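Long-range contact in protein yjcS (Bacillus subtilis, PDB 1Q8B), which is of unknown function but belongs to the antibiotic biosynthesis monooxygenase (ABM) family and may have a related catalytic activity: residues S12-K26 with Q90-N104. Numbering follows the deposited sequence.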
ATOM      1  N   SER A  12      -0.324  -7.682  20.358  1.00 35.10           N
ATOM      2  CA  SER A  12      -1.458  -7.595  19.387  1.00 34.40           C
ATOM      3  C   SER A  12      -1.014  -7.855  17.947  1.00 33.46           C
ATOM      4  O   SER A  12       0.075  -7.451  17.542  1.00 33.95           O
ATOM      5  CB  SER A  12      -2.106  -6.216  19.467  1.00 34.23           C
ATOM      6  OG  SER A  12      -3.195  -6.135  18.567  1.00 35.35           O
HETATM    7  N   MSE A  13      -1.864  -8.535  17.179  1.00 32.31           N
HETATM    8  CA  MSE A  13      -1.572  -8.856  15.779  1.00 30.76           C
HETATM    9  C   MSE A  13      -2.839  -8.760  14.935  1.00 28.34           C
HETATM   10  O   MSE A  13      -3.951  -8.966  15.431  1.00 27.59           O
HETATM   11  CB  MSE A  13      -1.007 -10.273  15.653  1.00 33.25           C
HETATM   12  CG  MSE A  13       0.253 -10.527  16.458  1.00 37.11           C
HETATM   13 SE   MSE A  13       0.754 -12.409  16.447  1.00 42.85          SE
HETATM   14  CE  MSE A  13      -0.540 -13.062  17.739  1.00 39.87           C
ATOM     15  N   HIS A  14      -2.664  -8.451  13.654  1.00 25.54           N
ATOM     16  CA  HIS A  14      -3.787  -8.332  12.742  1.00 23.11           C
ATOM     17  C   HIS A  14      -3.787  -9.529  11.810  1.00 22.26           C
ATOM     18  O   HIS A  14      -2.906  -9.663  10.954  1.00 20.86           O
ATOM     19  CB  HIS A  14      -3.686  -7.043  11.932  1.00 22.65           C
ATOM     20  CG  HIS A  14      -4.929  -6.715  11.166  1.00 22.73           C
ATOM     21  ND1 HIS A  14      -5.002  -6.795   9.792  1.00 23.40           N
ATOM     22  CD2 HIS A  14      -6.150  -6.304  11.585  1.00 22.86           C
ATOM     23  CE1 HIS A  14      -6.214  -6.442   9.396  1.00 23.12           C
ATOM     24  NE2 HIS A  14      -6.929  -6.139  10.464  1.00 23.22           N
ATOM     25  N   TYR A  15      -4.782 -10.395  11.994  1.00 21.33           N
ATOM     26  CA  TYR A  15      -4.944 -11.612  11.200  1.00 20.64           C
ATOM     27  C   TYR A  15      -5.880 -11.463  10.010  1.00 19.67           C
ATOM     28  O   TYR A  15      -6.951 -10.854  10.109  1.00 19.31           O
ATOM     29  CB  TYR A  15      -5.505 -12.750  12.058  1.00 20.89           C
ATOM     30  CG  TYR A  15      -4.507 -13.512  12.894  1.00 20.47           C
ATOM     31  CD1 TYR A  15      -4.043 -13.000  14.104  1.00 20.17           C
ATOM     32  CD2 TYR A  15      -4.086 -14.789  12.508  1.00 19.98           C
ATOM     33  CE1 TYR A  15      -3.192 -13.746  14.915  1.00 20.42           C
ATOM     34  CE2 TYR A  15      -3.235 -15.541  13.307  1.00 19.55           C
ATOM     35  CZ  TYR A  15      -2.795 -15.018  14.507  1.00 19.93           C
ATOM     36  OH  TYR A  15      -1.962 -15.766  15.303  1.00 20.08           O
ATOM     37  N   ILE A  16      -5.487 -12.058   8.891  1.00 18.42           N
ATOM     38  CA  ILE A  16      -6.319 -12.031   7.703  1.00 17.65           C
ATOM     39  C   ILE A  16      -6.305 -13.367   6.981  1.00 17.17           C
ATOM     40  O   ILE A  16      -5.244 -13.947   6.753  1.00 16.94           O
ATOM     41  CB  ILE A  16      -5.866 -10.957   6.687  1.00 17.94           C
ATOM     42  CG1 ILE A  16      -6.103  -9.553   7.251  1.00 18.33           C
ATOM     43  CG2 ILE A  16      -6.655 -11.122   5.383  1.00 18.23           C
ATOM     44  CD1 ILE A  16      -5.738  -8.442   6.285  1.00 18.04           C
ATOM     45  N   THR A  17      -7.495 -13.860   6.652  1.00 16.84           N
ATOM     46  CA  THR A  17      -7.635 -15.087   5.879  1.00 16.56           C
ATOM     47  C   THR A  17      -8.492 -14.653   4.708  1.00 16.18           C
ATOM     48  O   THR A  17      -9.565 -14.077   4.896  1.00 15.55           O
ATOM     49  CB  THR A  17      -8.360 -16.205   6.646  1.00 17.12           C
ATOM     50  OG1 THR A  17      -7.559 -16.604   7.757  1.00 16.36           O
ATOM     51  CG2 THR A  17      -8.583 -17.422   5.740  1.00 16.27           C
ATOM     52  N   ALA A  18      -8.017 -14.907   3.498  1.00 15.79           N
ATOM     53  CA  ALA A  18      -8.767 -14.500   2.329  1.00 16.38           C
ATOM     54  C   ALA A  18      -8.753 -15.571   1.260  1.00 17.03           C
ATOM     55  O   ALA A  18      -7.809 -16.351   1.151  1.00 17.56           O
ATOM     56  CB  ALA A  18      -8.191 -13.202   1.773  1.00 15.67           C
ATOM     57  N   CYS A  19      -9.821 -15.607   0.478  1.00 17.65           N
ATOM     58  CA  CYS A  19      -9.932 -16.552  -0.611  1.00 18.39           C
ATOM     59  C   CYS A  19     -10.038 -15.714  -1.861  1.00 18.87           C
ATOM     60  O   CYS A  19     -10.929 -14.869  -1.969  1.00 18.84           O
ATOM     61  CB  CYS A  19     -11.186 -17.412  -0.472  1.00 19.06           C
ATOM     62  SG  CYS A  19     -11.357 -18.634  -1.811  1.00 21.90           S
ATOM     63  N   LEU A  20      -9.120 -15.939  -2.794  1.00 18.93           N
ATOM     64  CA  LEU A  20      -9.107 -15.211  -4.049  1.00 19.49           C
ATOM     65  C   LEU A  20      -9.704 -16.039  -5.177  1.00 20.28           C
ATOM     66  O   LEU A  20      -9.458 -17.242  -5.286  1.00 19.92           O
ATOM     67  CB  LEU A  20      -7.677 -14.841  -4.451  1.00 19.13           C
ATOM     68  CG  LEU A  20      -6.768 -14.057  -3.507  1.00 20.19           C
ATOM     69  CD1 LEU A  20      -5.498 -13.689  -4.255  1.00 18.63           C
ATOM     70  CD2 LEU A  20      -7.465 -12.804  -3.014  1.00 20.45           C
ATOM     71  N   LYS A  21     -10.492 -15.387  -6.020  1.00 21.02           N
ATOM     72  CA  LYS A  21     -11.069 -16.054  -7.169  1.00 21.68           C
ATOM     73  C   LYS A  21     -10.162 -15.696  -8.352  1.00 21.41           C
ATOM     74  O   LYS A  21      -9.879 -14.519  -8.579  1.00 20.75           O
ATOM     75  CB  LYS A  21     -12.489 -15.542  -7.419  1.00 23.20           C
ATOM     76  CG  LYS A  21     -13.214 -16.299  -8.517  1.00 25.39           C
ATOM     77  CD  LYS A  21     -14.438 -15.552  -8.981  1.00 26.78           C
ATOM     78  CE  LYS A  21     -15.009 -16.211 -10.216  1.00 28.87           C
ATOM     79  NZ  LYS A  21     -16.104 -15.392 -10.796  1.00 30.99           N
ATOM     80  N   ILE A  22      -9.678 -16.699  -9.083  1.00 21.05           N
ATOM     81  CA  ILE A  22      -8.825 -16.427 -10.241  1.00 21.64           C
ATOM     82  C   ILE A  22      -9.726 -16.077 -11.423  1.00 22.61           C
ATOM     83  O   ILE A  22     -10.591 -16.861 -11.810  1.00 22.37           O
ATOM     84  CB  ILE A  22      -7.958 -17.653 -10.634  1.00 21.22           C
ATOM     85  CG1 ILE A  22      -6.994 -18.010  -9.507  1.00 20.83           C
ATOM     86  CG2 ILE A  22      -7.156 -17.346 -11.890  1.00 20.34           C
ATOM     87  CD1 ILE A  22      -6.307 -19.344  -9.698  1.00 20.57           C
ATOM     88  N   ILE A  23      -9.533 -14.889 -11.982  1.00 24.22           N
ATOM     89  CA  ILE A  23     -10.328 -14.445 -13.120  1.00 25.38           C
ATOM     90  C   ILE A  23      -9.500 -14.508 -14.399  1.00 26.57           C
ATOM     91  O   ILE A  23      -9.997 -14.240 -15.490  1.00 27.31           O
ATOM     92  CB  ILE A  23     -10.861 -13.014 -12.895  1.00 25.40           C
ATOM     93  CG1 ILE A  23      -9.700 -12.050 -12.633  1.00 25.13           C
ATOM     94  CG2 ILE A  23     -11.841 -13.014 -11.721  1.00 24.93           C
ATOM     95  CD1 ILE A  23     -10.141 -10.623 -12.318  1.00 25.39           C
ATOM     96  N   SER A  24      -8.228 -14.862 -14.248  1.00 27.52           N
ATOM     97  CA  SER A  24      -7.313 -15.004 -15.372  1.00 28.39           C
ATOM     98  C   SER A  24      -7.510 -16.405 -15.947  1.00 29.52           C
ATOM     99  O   SER A  24      -8.006 -17.299 -15.260  1.00 29.77           O
ATOM    100  CB  SER A  24      -5.870 -14.848 -14.894  1.00 27.49           C
ATOM    101  OG  SER A  24      -4.953 -15.291 -15.878  1.00 27.12           O
ATOM    102  N   ASP A  25      -7.129 -16.599 -17.204  1.00 30.77           N
ATOM    103  CA  ASP A  25      -7.266 -17.912 -17.827  1.00 32.01           C
ATOM    104  C   ASP A  25      -5.901 -18.571 -17.963  1.00 31.52           C
ATOM    105  O   ASP A  25      -5.748 -19.568 -18.664  1.00 31.76           O
ATOM    106  CB  ASP A  25      -7.939 -17.795 -19.203  1.00 34.17           C
ATOM    107  CG  ASP A  25      -7.110 -17.004 -20.207  1.00 36.49           C
ATOM    108  OD1 ASP A  25      -7.626 -16.736 -21.315  1.00 38.38           O
ATOM    109  OD2 ASP A  25      -5.948 -16.653 -19.898  1.00 37.76           O
ATOM    110  N   LYS A  26      -4.909 -18.009 -17.289  1.00 31.17           N
ATOM    111  CA  LYS A  26      -3.565 -18.557 -17.345  1.00 31.44           C
ATOM    112  C   LYS A  26      -3.463 -19.844 -16.545  1.00 31.12           C
ATOM    113  O   LYS A  26      -4.347 -20.164 -15.750  1.00 30.31           O
ATOM    114  CB  LYS A  26      -2.550 -17.542 -16.818  1.00 32.61           C
ATOM    115  CG  LYS A  26      -2.401 -16.320 -17.703  1.00 34.28           C
ATOM    116  CD  LYS A  26      -1.289 -15.414 -17.222  1.00 35.25           C
ATOM    117  CE  LYS A  26      -1.144 -14.223 -18.151  1.00 36.75           C
ATOM    118  NZ  LYS A  26      -0.171 -13.218 -17.626  1.00 38.84           N
ATOM    119  N   GLN A  90      -1.497  -7.334 -13.006  1.00 25.96           N
ATOM    120  CA  GLN A  90      -1.727  -8.492 -13.873  1.00 25.58           C
ATOM    121  C   GLN A  90      -3.192  -8.918 -13.895  1.00 25.55           C
ATOM    122  O   GLN A  90      -3.604  -9.705 -14.746  1.00 25.57           O
ATOM    123  CB  GLN A  90      -0.849  -9.668 -13.428  1.00 25.37           C
ATOM    124  CG  GLN A  90       0.634  -9.403 -13.612  1.00 25.65           C
ATOM    125  CD  GLN A  90       1.503 -10.567 -13.196  1.00 25.51           C
ATOM    126  OE1 GLN A  90       1.380 -11.667 -13.725  1.00 26.74           O
ATOM    127  NE2 GLN A  90       2.392 -10.327 -12.245  1.00 25.63           N
ATOM    128  N   GLU A  91      -3.971  -8.403 -12.948  1.00 25.18           N
ATOM    129  CA  GLU A  91      -5.392  -8.712 -12.866  1.00 25.42           C
ATOM    130  C   GLU A  91      -5.652 -10.210 -12.929  1.00 24.62           C
ATOM    131  O   GLU A  91      -6.483 -10.668 -13.710  1.00 24.73           O
ATOM    132  CB  GLU A  91      -6.134  -8.031 -14.012  1.00 27.10           C
ATOM    133  CG  GLU A  91      -5.897  -6.544 -14.100  1.00 30.39           C
ATOM    134  CD  GLU A  91      -6.361  -5.967 -15.424  1.00 32.48           C
ATOM    135  OE1 GLU A  91      -6.253  -4.735 -15.601  1.00 34.26           O
ATOM    136  OE2 GLU A  91      -6.829  -6.744 -16.288  1.00 34.25           O
ATOM    137  N   LEU A  92      -4.950 -10.971 -12.101  1.00 23.56           N
ATOM    138  CA  LEU A  92      -5.101 -12.419 -12.088  1.00 23.05           C
ATOM    139  C   LEU A  92      -6.230 -12.876 -11.179  1.00 22.78           C
ATOM    140  O   LEU A  92      -6.819 -13.935 -11.396  1.00 22.93           O
ATOM    141  CB  LEU A  92      -3.799 -13.065 -11.622  1.00 22.68           C
ATOM    142  CG  LEU A  92      -2.553 -12.733 -12.445  1.00 23.02           C
ATOM    143  CD1 LEU A  92      -1.297 -13.180 -11.695  1.00 22.42           C
ATOM    144  CD2 LEU A  92      -2.666 -13.399 -13.815  1.00 22.88           C
ATOM    145  N   THR A  93      -6.537 -12.067 -10.170  1.00 22.32           N
ATOM    146  CA  THR A  93      -7.568 -12.414  -9.196  1.00 22.00           C
ATOM    147  C   THR A  93      -8.403 -11.230  -8.712  1.00 22.01           C
ATOM    148  O   THR A  93      -8.193 -10.084  -9.099  1.00 22.01           O
ATOM    149  CB  THR A  93      -6.927 -13.007  -7.914  1.00 21.97           C
ATOM    150  OG1 THR A  93      -6.055 -12.025  -7.332  1.00 21.74           O
ATOM    151  CG2 THR A  93      -6.118 -14.260  -8.224  1.00 21.17           C
ATOM    152  N   GLU A  94      -9.357 -11.558  -7.851  1.00 21.90           N
ATOM    153  CA  GLU A  94     -10.215 -10.598  -7.172  1.00 21.85           C
ATOM    154  C   GLU A  94     -10.558 -11.344  -5.885  1.00 21.79           C
ATOM    155  O   GLU A  94     -10.574 -12.578  -5.873  1.00 20.94           O
ATOM    156  CB  GLU A  94     -11.477 -10.251  -7.988  1.00 21.84           C
ATOM    157  CG  GLU A  94     -12.400 -11.388  -8.344  1.00 22.23           C
ATOM    158  CD  GLU A  94     -13.603 -10.911  -9.141  1.00 22.51           C
ATOM    159  OE1 GLU A  94     -13.459  -9.955  -9.933  1.00 24.25           O
ATOM    160  OE2 GLU A  94     -14.692 -11.496  -8.994  1.00 22.32           O
ATOM    161  N   VAL A  95     -10.779 -10.614  -4.796  1.00 21.57           N
ATOM    162  CA  VAL A  95     -11.106 -11.248  -3.522  1.00 21.55           C
ATOM    163  C   VAL A  95     -12.565 -11.689  -3.501  1.00 22.10           C
ATOM    164  O   VAL A  95     -13.462 -10.898  -3.780  1.00 22.11           O
ATOM    165  CB  VAL A  95     -10.855 -10.283  -2.337  1.00 21.37           C
ATOM    166  CG1 VAL A  95     -11.259 -10.940  -1.028  1.00 20.97           C
ATOM    167  CG2 VAL A  95      -9.395  -9.890  -2.296  1.00 20.94           C
ATOM    168  N   GLU A  96     -12.794 -12.959  -3.184  1.00 22.72           N
ATOM    169  CA  GLU A  96     -14.144 -13.500  -3.118  1.00 24.08           C
ATOM    170  C   GLU A  96     -14.680 -13.262  -1.708  1.00 24.09           C
ATOM    171  O   GLU A  96     -15.810 -12.809  -1.530  1.00 24.13           O
ATOM    172  CB  GLU A  96     -14.141 -14.994  -3.445  1.00 25.83           C
ATOM    173  CG  GLU A  96     -15.523 -15.540  -3.740  1.00 29.32           C
ATOM    174  CD  GLU A  96     -15.494 -16.977  -4.211  1.00 31.68           C
ATOM    175  OE1 GLU A  96     -15.277 -17.882  -3.373  1.00 33.40           O
ATOM    176  OE2 GLU A  96     -15.684 -17.200  -5.426  1.00 33.51           O
ATOM    177  N   TRP A  97     -13.872 -13.580  -0.703  1.00 23.87           N
ATOM    178  CA  TRP A  97     -14.265 -13.329   0.676  1.00 24.09           C
ATOM    179  C   TRP A  97     -13.026 -13.092   1.529  1.00 23.90           C
ATOM    180  O   TRP A  97     -11.932 -13.543   1.193  1.00 22.43           O
ATOM    181  CB  TRP A  97     -15.127 -14.468   1.252  1.00 24.74           C
ATOM    182  CG  TRP A  97     -14.499 -15.823   1.291  1.00 25.71           C
ATOM    183  CD1 TRP A  97     -14.680 -16.839   0.392  1.00 26.40           C
ATOM    184  CD2 TRP A  97     -13.619 -16.330   2.300  1.00 26.01           C
ATOM    185  NE1 TRP A  97     -13.968 -17.953   0.786  1.00 26.75           N
ATOM    186  CE2 TRP A  97     -13.309 -17.665   1.953  1.00 26.49           C
ATOM    187  CE3 TRP A  97     -13.062 -15.785   3.467  1.00 26.36           C
ATOM    188  CZ2 TRP A  97     -12.463 -18.465   2.731  1.00 26.71           C
ATOM    189  CZ3 TRP A  97     -12.224 -16.576   4.240  1.00 27.19           C
ATOM    190  CH2 TRP A  97     -11.931 -17.907   3.868  1.00 27.11           C
ATOM    191  N   LEU A  98     -13.205 -12.362   2.623  1.00 23.97           N
ATOM    192  CA  LEU A  98     -12.099 -12.043   3.500  1.00 25.22           C
ATOM    193  C   LEU A  98     -12.549 -11.791   4.933  1.00 26.07           C
ATOM    194  O   LEU A  98     -13.566 -11.148   5.174  1.00 25.59           O
ATOM    195  CB  LEU A  98     -11.361 -10.814   2.951  1.00 25.54           C
ATOM    196  CG  LEU A  98     -10.177 -10.243   3.736  1.00 26.45           C
ATOM    197  CD1 LEU A  98      -9.333  -9.382   2.814  1.00 26.60           C
ATOM    198  CD2 LEU A  98     -10.675  -9.433   4.935  1.00 27.11           C
HETATM  199  N   MSE A  99     -11.781 -12.308   5.886  1.00 27.41           N
HETATM  200  CA  MSE A  99     -12.094 -12.116   7.290  1.00 29.31           C
HETATM  201  C   MSE A  99     -10.873 -11.610   8.053  1.00 28.29           C
HETATM  202  O   MSE A  99      -9.812 -12.240   8.064  1.00 27.36           O
HETATM  203  CB  MSE A  99     -12.630 -13.417   7.888  1.00 33.08           C
HETATM  204  CG  MSE A  99     -13.987 -13.796   7.308  1.00 38.98           C
HETATM  205 SE   MSE A  99     -14.619 -15.552   7.807  1.00 49.08          SE
HETATM  206  CE  MSE A  99     -15.496 -15.075   9.475  1.00 44.85           C
ATOM    207  N   LYS A 100     -11.051 -10.447   8.671  1.00 27.64           N
ATOM    208  CA  LYS A 100     -10.017  -9.766   9.442  1.00 27.14           C
ATOM    209  C   LYS A 100     -10.281  -9.926  10.933  1.00 26.62           C
ATOM    210  O   LYS A 100     -11.429 -10.061  11.358  1.00 26.36           O
ATOM    211  CB  LYS A 100     -10.015  -8.269   9.107  1.00 27.75           C
ATOM    212  CG  LYS A 100      -9.433  -7.892   7.747  1.00 29.81           C
ATOM    213  CD  LYS A 100      -9.692  -6.404   7.423  1.00 30.33           C
ATOM    214  CE  LYS A 100      -8.697  -5.815   6.403  1.00 30.87           C
ATOM    215  NZ  LYS A 100      -7.537  -5.135   7.075  1.00 29.62           N
ATOM    216  N   SER A 101      -9.217  -9.892  11.730  1.00 26.15           N
ATOM    217  CA  SER A 101      -9.352 -10.013  13.173  1.00 25.87           C
ATOM    218  C   SER A 101      -8.114  -9.536  13.912  1.00 25.97           C
ATOM    219  O   SER A 101      -6.988  -9.807  13.508  1.00 25.14           O
ATOM    220  CB  SER A 101      -9.642 -11.463  13.568  1.00 26.35           C
ATOM    221  OG  SER A 101      -9.758 -11.591  14.977  1.00 25.85           O
ATOM    222  N   ASN A 102      -8.334  -8.803  14.993  1.00 26.58           N
ATOM    223  CA  ASN A 102      -7.239  -8.324  15.808  1.00 27.67           C
ATOM    224  C   ASN A 102      -7.160  -9.305  16.961  1.00 28.80           C
ATOM    225  O   ASN A 102      -8.146  -9.533  17.658  1.00 28.57           O
ATOM    226  CB  ASN A 102      -7.520  -6.907  16.305  1.00 27.67           C
ATOM    227  CG  ASN A 102      -7.449  -5.881  15.191  1.00 27.99           C
ATOM    228  OD1 ASN A 102      -6.436  -5.769  14.506  1.00 28.67           O
ATOM    229  ND2 ASN A 102      -8.525  -5.128  15.004  1.00 28.43           N
ATOM    230  N   VAL A 103      -5.988  -9.903  17.133  1.00 30.72           N
ATOM    231  CA  VAL A 103      -5.750 -10.898  18.173  1.00 32.97           C
ATOM    232  C   VAL A 103      -4.603 -10.447  19.069  1.00 35.30           C
ATOM    233  O   VAL A 103      -3.535 -10.097  18.575  1.00 35.71           O
ATOM    234  CB  VAL A 103      -5.372 -12.260  17.540  1.00 31.64           C
ATOM    235  CG1 VAL A 103      -5.014 -13.262  18.619  1.00 31.47           C
ATOM    236  CG2 VAL A 103      -6.521 -12.770  16.684  1.00 31.27           C
ATOM    237  N   ASN A 104      -4.808 -10.466  20.382  1.00 38.04           N
ATOM    238  CA  ASN A 104      -3.743 -10.042  21.290  1.00 41.17           C
ATOM    239  C   ASN A 104      -3.177 -11.160  22.172  1.00 42.01           C
ATOM    240  O   ASN A 104      -3.599 -12.331  22.004  1.00 42.77           O
ATOM    241  CB  ASN A 104      -4.232  -8.877  22.157  1.00 42.63           C
ATOM    242  CG  ASN A 104      -5.491  -9.210  22.928  1.00 44.35           C
ATOM    243  OD1 ASN A 104      -6.238  -8.314  23.327  1.00 45.54           O
ATOM    244  ND2 ASN A 104      -5.731 -10.501  23.157  1.00 45.03           N
TER
HETATM  245  O   HOH W   1      -9.328  -4.462  11.794  1.00 50.07           O
HETATM  246  O   HOH W   2      -8.901 -12.988  10.281  1.00 13.31           O
HETATM  247  O   HOH W   3     -15.915 -12.940 -11.665  1.00 49.87           O
HETATM  248  O   HOH W   4      -2.057 -11.380 -16.567  1.00 28.78           O
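Strand 13-22 pairs antiparallel with strand 93-103, an edge strand of the sheet within this chain, in the ferredoxin-like fold of the dimeric alpha-beta barrel clan. A classic beta bulge breaks the ladder. Cys19 O accepts from Glu96 N at 2.9 Å and, weakly, from Trp97 N at 3.5 Å. The extra residue shifts the register by one and bends the edge strand.

Beside the bulge, Cys19 CB makes a CH-pi contact over one face of the Trp97 five-membered ring, offset toward the rim and 3.1 Å from Trp97 NE1. With chi1 near 60° the indole turns back over strand 13-22. The far end of the six-membered ring lies alongside Thr17 CG2. Further along the same face, Val103 CG2 meets Tyr15 CD1 at 3.6 Å.

Helices 28-42 and 72-78 pack on the other face. There Leu20 straddles two neighbours: CD2 meets Val95 CG2, while CD1 reaches Thr93 OG1. Ile16 does likewise. Its CG2 touches Leu98 CG, and its CG1 runs beside Lys100 CG. His14 fits between Lys100 and Asn102, both at its ring edge, and the side chain also touches Glu72 and Val75 of helix 72-78. The bend in the Lys100 chain at chi4 (-94°) brings NZ 3.0 Å from His14 CE1. On the CD2 side of the ring, Asn102 OD1 lies 3.0 Å from His14 CD2, with the amide plane turned 45° from the imidazole.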